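Local coordinates for protein 3-carboxy-cis,cis-muconate cycloisomerase (PDB 1Q5N) that is a homotetrameric, largely helical cycloisomerase enzyme built on the fold of the fumarase/aspartase (lyase) superfamily, at residues T109-R123 with L221-R234. Residues are numbered along the deposited sequence; the frame is centred on the assembly and turned at random.
Sequences TSQDILDTACILQCR and LKLGQTACTWHGER
Asp115 OD2 is gripped by Arg234 NH1 at 2.9 Å and by Gln111 NE2 at 3.1 Å, the two donors arriving from opposite faces of the carboxylate, while Gln195 adds another hydrogen bond. The site joins the start of helix 110-146, in the mainly helical fold of the fumarase/aspartase superfamily, to the loop between helices 210-221 and 235-261. Arg234 closes a bidentate salt bridge with Asp115 through both terminal nitrogens, its NH2 reaching OD1 at 3.1 Å; NH1 also bonds to Trp230 O. Glu327 shares the guanidinium, so this buried positive charge has two acidic neighbours. Gln111 suits its place because an amide can both give and take: NE2 also donates to a lone pair of His231 O (2.9 Å), and OE1 accepts from Arg319. Its extended chain, leaving the helix with CG opposite the backbone N (chi1 -174°), runs alongside the imidazole, amide and ring planes 26° apart. His231 NE2 donates its N-H to Asp112 OD1 at 2.7 Å, the oxygen lying in the ring plane although the nitrogen stands above the carboxylate plane. The methyl of Thr229 covers one face of that ring. Further along the helix the contact turns apolar: Ile119 sets CG1 against the edge of Trp230 and CG2 against Leu223, whose CD1 meets Leu120 CD2. At the far end, the Schellman motif at Lys222 closes helix 210-221, and the long Arg123 bends at chi3 (56°) to place NH1 2.9 Å from Leu221 O, within that carbonyl's plane.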
ATOM      1  N   THR A 109      29.119  -2.500 -15.294  1.00 35.95           N
ATOM      2  CA  THR A 109      28.282  -1.327 -15.500  1.00 34.56           C
ATOM      3  C   THR A 109      27.872  -0.940 -14.077  1.00 34.09           C
ATOM      4  O   THR A 109      28.050  -1.743 -13.151  1.00 31.94           O
ATOM      5  CB  THR A 109      27.049  -1.637 -16.321  1.00 33.69           C
ATOM      6  OG1 THR A 109      26.333  -0.423 -16.477  1.00 37.21           O
ATOM      7  CG2 THR A 109      26.134  -2.613 -15.599  1.00 31.52           C
ATOM      8  N   SER A 110      27.336   0.269 -13.904  1.00 32.96           N
ATOM      9  CA  SER A 110      26.913   0.763 -12.578  1.00 33.08           C
ATOM     10  C   SER A 110      26.053  -0.190 -11.765  1.00 32.01           C
ATOM     11  O   SER A 110      26.302  -0.405 -10.571  1.00 31.09           O
ATOM     12  CB  SER A 110      26.129   2.054 -12.714  1.00 32.95           C
ATOM     13  OG  SER A 110      26.942   3.020 -13.324  1.00 40.19           O
ATOM     14  N   GLN A 111      25.033  -0.749 -12.410  1.00 31.14           N
ATOM     15  CA  GLN A 111      24.135  -1.647 -11.711  1.00 31.46           C
ATOM     16  C   GLN A 111      24.848  -2.937 -11.184  1.00 31.55           C
ATOM     17  O   GLN A 111      24.423  -3.503 -10.171  1.00 32.12           O
ATOM     18  CB  GLN A 111      22.903  -1.983 -12.603  1.00 30.39           C
ATOM     19  CG  GLN A 111      21.872  -2.816 -11.834  1.00 31.48           C
ATOM     20  CD  GLN A 111      20.499  -2.936 -12.489  1.00 33.21           C
ATOM     21  OE1 GLN A 111      20.280  -2.468 -13.637  1.00 31.21           O
ATOM     22  NE2 GLN A 111      19.555  -3.604 -11.766  1.00 26.96           N
ATOM     23  N   ASP A 112      25.903  -3.405 -11.847  1.00 30.35           N
ATOM     24  CA  ASP A 112      26.583  -4.594 -11.339  1.00 31.92           C
ATOM     25  C   ASP A 112      27.138  -4.286  -9.938  1.00 31.98           C
ATOM     26  O   ASP A 112      26.959  -5.057  -9.008  1.00 30.53           O
ATOM     27  CB  ASP A 112      27.760  -5.004 -12.227  1.00 31.33           C
ATOM     28  CG  ASP A 112      27.337  -5.368 -13.636  1.00 33.66           C
ATOM     29  OD1 ASP A 112      26.264  -6.005 -13.801  1.00 33.96           O
ATOM     30  OD2 ASP A 112      28.090  -5.018 -14.586  1.00 34.09           O
ATOM     31  N   ILE A 113      27.805  -3.147  -9.797  1.00 31.60           N
ATOM     32  CA  ILE A 113      28.404  -2.791  -8.531  1.00 32.61           C
ATOM     33  C   ILE A 113      27.319  -2.458  -7.464  1.00 32.62           C
ATOM     34  O   ILE A 113      27.444  -2.823  -6.308  1.00 32.87           O
ATOM     35  CB  ILE A 113      29.341  -1.564  -8.721  1.00 33.93           C
ATOM     36  CG1 ILE A 113      30.425  -1.880  -9.753  1.00 35.72           C
ATOM     37  CG2 ILE A 113      29.940  -1.145  -7.386  1.00 33.68           C
ATOM     38  CD1 ILE A 113      31.221  -3.149  -9.496  1.00 35.30           C
ATOM     39  N   LEU A 114      26.267  -1.752  -7.864  1.00 31.56           N
ATOM     40  CA  LEU A 114      25.198  -1.388  -6.934  1.00 30.77           C
ATOM     41  C   LEU A 114      24.425  -2.625  -6.461  1.00 30.37           C
ATOM     42  O   LEU A 114      24.228  -2.776  -5.258  1.00 30.34           O
ATOM     43  CB  LEU A 114      24.267  -0.358  -7.594  1.00 29.75           C
ATOM     44  CG  LEU A 114      25.018   0.980  -7.804  1.00 29.12           C
ATOM     45  CD1 LEU A 114      24.219   1.882  -8.668  1.00 29.50           C
ATOM     46  CD2 LEU A 114      25.314   1.666  -6.472  1.00 25.78           C
ATOM     47  N   ASP A 115      24.016  -3.512  -7.382  1.00 28.83           N
ATOM     48  CA  ASP A 115      23.298  -4.726  -6.976  1.00 30.57           C
ATOM     49  C   ASP A 115      24.189  -5.680  -6.148  1.00 32.08           C
ATOM     50  O   ASP A 115      23.706  -6.351  -5.204  1.00 32.34           O
ATOM     51  CB  ASP A 115      22.777  -5.524  -8.177  1.00 30.04           C
ATOM     52  CG  ASP A 115      21.553  -4.917  -8.807  1.00 30.46           C
ATOM     53  OD1 ASP A 115      21.012  -3.913  -8.281  1.00 29.83           O
ATOM     54  OD2 ASP A 115      21.137  -5.465  -9.846  1.00 29.31           O
ATOM     55  N   THR A 116      25.485  -5.749  -6.488  1.00 31.38           N
ATOM     56  CA  THR A 116      26.365  -6.620  -5.734  1.00 30.76           C
ATOM     57  C   THR A 116      26.545  -6.047  -4.313  1.00 30.36           C
ATOM     58  O   THR A 116      26.488  -6.782  -3.338  1.00 29.02           O
ATOM     59  CB  THR A 116      27.765  -6.839  -6.457  1.00 29.75           C
ATOM     60  OG1 THR A 116      27.577  -7.596  -7.666  1.00 27.49           O
ATOM     61  CG2 THR A 116      28.723  -7.584  -5.520  1.00 27.39           C
ATOM     62  N   ALA A 117      26.734  -4.737  -4.197  1.00 30.49           N
ATOM     63  CA  ALA A 117      26.895  -4.168  -2.850  1.00 32.01           C
ATOM     64  C   ALA A 117      25.560  -4.379  -2.075  1.00 32.63           C
ATOM     65  O   ALA A 117      25.561  -4.656  -0.863  1.00 32.93           O
ATOM     66  CB  ALA A 117      27.254  -2.678  -2.915  1.00 29.61           C
ATOM     67  N   CYS A 118      24.429  -4.253  -2.770  1.00 31.74           N
ATOM     68  CA  CYS A 118      23.150  -4.486  -2.112  1.00 31.56           C
ATOM     69  C   CYS A 118      23.082  -5.929  -1.557  1.00 31.07           C
ATOM     70  O   CYS A 118      22.703  -6.124  -0.395  1.00 29.71           O
ATOM     71  CB  CYS A 118      21.988  -4.252  -3.084  1.00 32.47           C
ATOM     72  SG  CYS A 118      20.348  -4.559  -2.350  1.00 36.62           S
ATOM     73  N   ILE A 119      23.426  -6.931  -2.376  1.00 30.91           N
ATOM     74  CA  ILE A 119      23.424  -8.314  -1.900  1.00 30.37           C
ATOM     75  C   ILE A 119      24.450  -8.557  -0.756  1.00 32.30           C
ATOM     76  O   ILE A 119      24.199  -9.366   0.166  1.00 30.65           O
ATOM     77  CB  ILE A 119      23.689  -9.280  -3.047  1.00 29.41           C
ATOM     78  CG1 ILE A 119      22.480  -9.250  -4.006  1.00 29.66           C
ATOM     79  CG2 ILE A 119      23.952 -10.679  -2.505  1.00 26.98           C
ATOM     80  CD1 ILE A 119      21.149  -9.574  -3.335  1.00 27.00           C
ATOM     81  N   LEU A 120      25.584  -7.854  -0.802  1.00 30.96           N
ATOM     82  CA  LEU A 120      26.553  -8.012   0.279  1.00 34.23           C
ATOM     83  C   LEU A 120      25.931  -7.449   1.556  1.00 34.60           C
ATOM     84  O   LEU A 120      26.068  -8.053   2.626  1.00 35.35           O
ATOM     85  CB  LEU A 120      27.883  -7.302  -0.026  1.00 34.42           C
ATOM     86  CG  LEU A 120      28.716  -7.944  -1.167  1.00 35.69           C
ATOM     87  CD1 LEU A 120      29.973  -7.138  -1.421  1.00 34.94           C
ATOM     88  CD2 LEU A 120      29.065  -9.379  -0.803  1.00 34.65           C
ATOM     89  N   GLN A 121      25.247  -6.303   1.449  1.00 32.60           N
ATOM     90  CA  GLN A 121      24.589  -5.731   2.603  1.00 31.72           C
ATOM     91  C   GLN A 121      23.506  -6.705   3.123  1.00 31.82           C
ATOM     92  O   GLN A 121      23.422  -6.954   4.319  1.00 32.11           O
ATOM     93  CB  GLN A 121      23.946  -4.387   2.249  1.00 31.80           C
ATOM     94  CG  GLN A 121      24.919  -3.220   2.085  1.00 31.67           C
ATOM     95  CD  GLN A 121      24.197  -1.963   1.598  1.00 32.93           C
ATOM     96  OE1 GLN A 121      23.487  -2.018   0.598  1.00 33.10           O
ATOM     97  NE2 GLN A 121      24.368  -0.831   2.300  1.00 31.24           N
ATOM     98  N   CYS A 122      22.690  -7.247   2.225  1.00 30.51           N
ATOM     99  CA  CYS A 122      21.641  -8.167   2.607  1.00 31.86           C
ATOM    100  C   CYS A 122      22.228  -9.402   3.292  1.00 33.99           C
ATOM    101  O   CYS A 122      21.616  -9.966   4.216  1.00 33.55           O
ATOM    102  CB  CYS A 122      20.836  -8.616   1.370  1.00 31.06           C
ATOM    103  SG  CYS A 122      19.755  -7.324   0.653  1.00 33.29           S
ATOM    104  N   ARG A 123      23.395  -9.856   2.821  1.00 33.84           N
ATOM    105  CA  ARG A 123      23.969 -11.023   3.445  1.00 34.24           C
ATOM    106  C   ARG A 123      24.288 -10.729   4.899  1.00 32.79           C
ATOM    107  O   ARG A 123      23.974 -11.523   5.785  1.00 32.79           O
ATOM    108  CB  ARG A 123      25.239 -11.490   2.726  1.00 35.22           C
ATOM    109  CG  ARG A 123      25.807 -12.771   3.366  1.00 36.52           C
ATOM    110  CD  ARG A 123      26.960 -13.370   2.546  1.00 40.09           C
ATOM    111  NE  ARG A 123      28.071 -12.438   2.315  1.00 41.56           N
ATOM    112  CZ  ARG A 123      29.084 -12.677   1.468  1.00 43.17           C
ATOM    113  NH1 ARG A 123      29.132 -13.821   0.762  1.00 40.19           N
ATOM    114  NH2 ARG A 123      30.052 -11.773   1.333  1.00 41.95           N
ATOM    115  N   LEU A 221      33.672 -13.486  -3.849  1.00 43.91           N
ATOM    116  CA  LEU A 221      32.797 -12.857  -2.881  1.00 44.02           C
ATOM    117  C   LEU A 221      32.016 -13.891  -2.108  1.00 43.58           C
ATOM    118  O   LEU A 221      31.282 -13.563  -1.198  1.00 42.55           O
ATOM    119  CB  LEU A 221      31.828 -11.915  -3.610  1.00 43.25           C
ATOM    120  CG  LEU A 221      32.412 -10.695  -4.298  1.00 42.55           C
ATOM    121  CD1 LEU A 221      31.377 -10.128  -5.235  1.00 41.76           C
ATOM    122  CD2 LEU A 221      32.845  -9.660  -3.257  1.00 41.31           C
ATOM    123  N   LYS A 222      32.170 -15.142  -2.513  1.00 44.71           N
ATOM    124  CA  LYS A 222      31.466 -16.245  -1.882  1.00 46.91           C
ATOM    125  C   LYS A 222      29.945 -16.091  -2.024  1.00 46.20           C
ATOM    126  O   LYS A 222      29.202 -16.320  -1.075  1.00 46.58           O
ATOM    127  CB  LYS A 222      31.858 -16.350  -0.397  1.00 50.67           C
ATOM    128  CG  LYS A 222      33.319 -16.777  -0.155  1.00 55.07           C
ATOM    129  CD  LYS A 222      33.742 -16.435   1.276  1.00 60.98           C
ATOM    130  CE  LYS A 222      35.134 -17.005   1.646  1.00 64.81           C
ATOM    131  NZ  LYS A 222      35.567 -16.576   3.043  1.00 67.73           N
ATOM    132  N   LEU A 223      29.496 -15.698  -3.214  1.00 44.31           N
ATOM    133  CA  LEU A 223      28.079 -15.543  -3.507  1.00 41.76           C
ATOM    134  C   LEU A 223      27.760 -16.578  -4.547  1.00 41.75           C
ATOM    135  O   LEU A 223      28.676 -17.131  -5.175  1.00 42.82           O
ATOM    136  CB  LEU A 223      27.795 -14.154  -4.104  1.00 38.92           C
ATOM    137  CG  LEU A 223      27.909 -13.045  -3.063  1.00 39.56           C
ATOM    138  CD1 LEU A 223      27.785 -11.663  -3.704  1.00 38.93           C
ATOM    139  CD2 LEU A 223      26.831 -13.290  -1.988  1.00 38.55           C
ATOM    140  N   GLY A 224      26.470 -16.852  -4.728  1.00 40.25           N
ATOM    141  CA  GLY A 224      26.072 -17.759  -5.786  1.00 40.02           C
ATOM    142  C   GLY A 224      26.245 -17.083  -7.167  1.00 40.49           C
ATOM    143  O   GLY A 224      26.451 -15.875  -7.312  1.00 38.16           O
ATOM    144  N   GLN A 225      26.179 -17.886  -8.202  1.00 41.11           N
ATOM    145  CA  GLN A 225      26.306 -17.374  -9.550  1.00 43.14           C
ATOM    146  C   GLN A 225      24.927 -17.624 -10.162  1.00 40.04           C
ATOM    147  O   GLN A 225      24.270 -18.559  -9.767  1.00 40.87           O
ATOM    148  CB  GLN A 225      27.383 -18.179 -10.281  1.00 46.26           C
ATOM    149  CG  GLN A 225      27.620 -17.766 -11.708  1.00 52.58           C
ATOM    150  CD  GLN A 225      28.637 -18.682 -12.440  1.00 56.82           C
ATOM    151  OE1 GLN A 225      28.851 -18.513 -13.658  1.00 57.78           O
ATOM    152  NE2 GLN A 225      29.265 -19.640 -11.705  1.00 55.12           N
ATOM    153  N   THR A 226      24.477 -16.805 -11.094  1.00 36.66           N
ATOM    154  CA  THR A 226      23.175 -17.055 -11.674  1.00 36.58           C
ATOM    155  C   THR A 226      23.375 -17.431 -13.138  1.00 36.19           C
ATOM    156  O   THR A 226      24.385 -17.106 -13.716  1.00 36.33           O
ATOM    157  CB  THR A 226      22.265 -15.784 -11.596  1.00 37.08           C
ATOM    158  OG1 THR A 226      22.871 -14.715 -12.334  1.00 36.07           O
ATOM    159  CG2 THR A 226      22.100 -15.328 -10.174  1.00 37.05           C
ATOM    160  N   ALA A 227      22.399 -18.102 -13.730  1.00 35.22           N
ATOM    161  CA  ALA A 227      22.468 -18.504 -15.116  1.00 36.13           C
ATOM    162  C   ALA A 227      22.480 -17.266 -16.042  1.00 37.44           C
ATOM    163  O   ALA A 227      23.235 -17.209 -17.006  1.00 40.06           O
ATOM    164  CB  ALA A 227      21.259 -19.428 -15.460  1.00 31.68           C
ATOM    165  N   CYS A 228      21.632 -16.283 -15.787  1.00 36.08           N
ATOM    166  CA  CYS A 228      21.657 -15.102 -16.643  1.00 36.75           C
ATOM    167  C   CYS A 228      21.626 -13.795 -15.813  1.00 35.86           C
ATOM    168  O   CYS A 228      21.302 -13.808 -14.627  1.00 36.03           O
ATOM    169  CB  CYS A 228      20.502 -15.165 -17.664  1.00 36.93           C
ATOM    170  SG  CYS A 228      18.939 -15.331 -16.846  1.00 42.49           S
ATOM    171  N   THR A 229      22.036 -12.687 -16.426  1.00 34.32           N
ATOM    172  CA  THR A 229      22.036 -11.405 -15.754  1.00 32.17           C
ATOM    173  C   THR A 229      20.608 -11.067 -15.209  1.00 30.39           C
ATOM    174  O   THR A 229      19.606 -11.408 -15.833  1.00 26.72           O
ATOM    175  CB  THR A 229      22.486 -10.327 -16.737  1.00 33.24           C
ATOM    176  OG1 THR A 229      23.768 -10.704 -17.257  1.00 36.61           O
ATOM    177  CG2 THR A 229      22.591  -8.938 -16.036  1.00 30.43           C
ATOM    178  N   TRP A 230      20.514 -10.440 -14.037  1.00 29.63           N
ATOM    179  CA  TRP A 230      19.165 -10.097 -13.533  1.00 30.46           C
ATOM    180  C   TRP A 230      19.006  -8.607 -13.164  1.00 30.22           C
ATOM    181  O   TRP A 230      18.486  -8.259 -12.120  1.00 31.29           O
ATOM    182  CB  TRP A 230      18.745 -11.005 -12.367  1.00 27.87           C
ATOM    183  CG  TRP A 230      19.772 -11.101 -11.316  1.00 31.00           C
ATOM    184  CD1 TRP A 230      20.975 -11.760 -11.410  1.00 31.27           C
ATOM    185  CD2 TRP A 230      19.780 -10.430 -10.055  1.00 29.30           C
ATOM    186  NE1 TRP A 230      21.731 -11.527 -10.292  1.00 30.83           N
ATOM    187  CE2 TRP A 230      21.034 -10.714  -9.441  1.00 32.16           C
ATOM    188  CE3 TRP A 230      18.860  -9.616  -9.386  1.00 28.31           C
ATOM    189  CZ2 TRP A 230      21.400 -10.202  -8.180  1.00 31.06           C
ATOM    190  CZ3 TRP A 230      19.203  -9.101  -8.140  1.00 31.07           C
ATOM    191  CH2 TRP A 230      20.476  -9.401  -7.542  1.00 33.93           C
ATOM    192  N   HIS A 231      19.481  -7.740 -14.051  1.00 29.86           N
ATOM    193  CA  HIS A 231      19.342  -6.302 -13.891  1.00 28.95           C
ATOM    194  C   HIS A 231      17.859  -5.929 -13.890  1.00 28.01           C
ATOM    195  O   HIS A 231      17.421  -5.067 -13.138  1.00 27.35           O
ATOM    196  CB  HIS A 231      20.036  -5.605 -15.058  1.00 27.46           C
ATOM    197  CG  HIS A 231      21.534  -5.606 -14.950  1.00 30.43           C
ATOM    198  ND1 HIS A 231      22.368  -5.490 -16.041  1.00 30.63           N
ATOM    199  CD2 HIS A 231      22.346  -5.737 -13.872  1.00 31.04           C
ATOM    200  CE1 HIS A 231      23.623  -5.561 -15.644  1.00 32.02           C
ATOM    201  NE2 HIS A 231      23.638  -5.711 -14.330  1.00 32.58           N
ATOM    202  N   GLY A 232      17.088  -6.592 -14.736  1.00 28.16           N
ATOM    203  CA  GLY A 232      15.674  -6.286 -14.848  1.00 29.22           C
ATOM    204  C   GLY A 232      14.708  -7.220 -14.160  1.00 29.91           C
ATOM    205  O   GLY A 232      13.558  -6.843 -14.024  1.00 29.70           O
ATOM    206  N   GLU A 233      15.155  -8.409 -13.718  1.00 29.14           N
ATOM    207  CA  GLU A 233      14.270  -9.393 -13.072  1.00 28.24           C
ATOM    208  C   GLU A 233      14.567  -9.279 -11.564  1.00 28.68           C
ATOM    209  O   GLU A 233      15.648  -9.660 -11.083  1.00 29.20           O
ATOM    210  CB  GLU A 233      14.567 -10.797 -13.639  1.00 27.13           C
ATOM    211  CG  GLU A 233      14.172 -10.979 -15.151  1.00 28.14           C
ATOM    212  CD  GLU A 233      14.959 -10.033 -16.098  1.00 31.70           C
ATOM    213  OE1 GLU A 233      16.214 -10.023 -16.037  1.00 31.83           O
ATOM    214  OE2 GLU A 233      14.325  -9.286 -16.890  1.00 29.22           O
ATOM    215  N   ARG A 234      13.603  -8.793 -10.800  1.00 26.28           N
ATOM    216  CA  ARG A 234      13.918  -8.504  -9.404  1.00 27.40           C
ATOM    217  C   ARG A 234      13.307  -9.350  -8.308  1.00 26.57           C
ATOM    218  O   ARG A 234      13.287  -8.934  -7.142  1.00 27.34           O
ATOM    219  CB  ARG A 234      13.589  -7.007  -9.124  1.00 27.90           C
ATOM    220  CG  ARG A 234      13.958  -6.048 -10.256  1.00 25.92           C
ATOM    221  CD  ARG A 234      15.481  -5.972 -10.462  1.00 26.97           C
ATOM    222  NE  ARG A 234      16.162  -5.271  -9.356  1.00 27.78           N
ATOM    223  CZ  ARG A 234      17.487  -5.283  -9.168  1.00 28.89           C
ATOM    224  NH1 ARG A 234      18.289  -5.965  -9.996  1.00 25.64           N
ATOM    225  NH2 ARG A 234      18.029  -4.603  -8.175  1.00 28.33           N
TER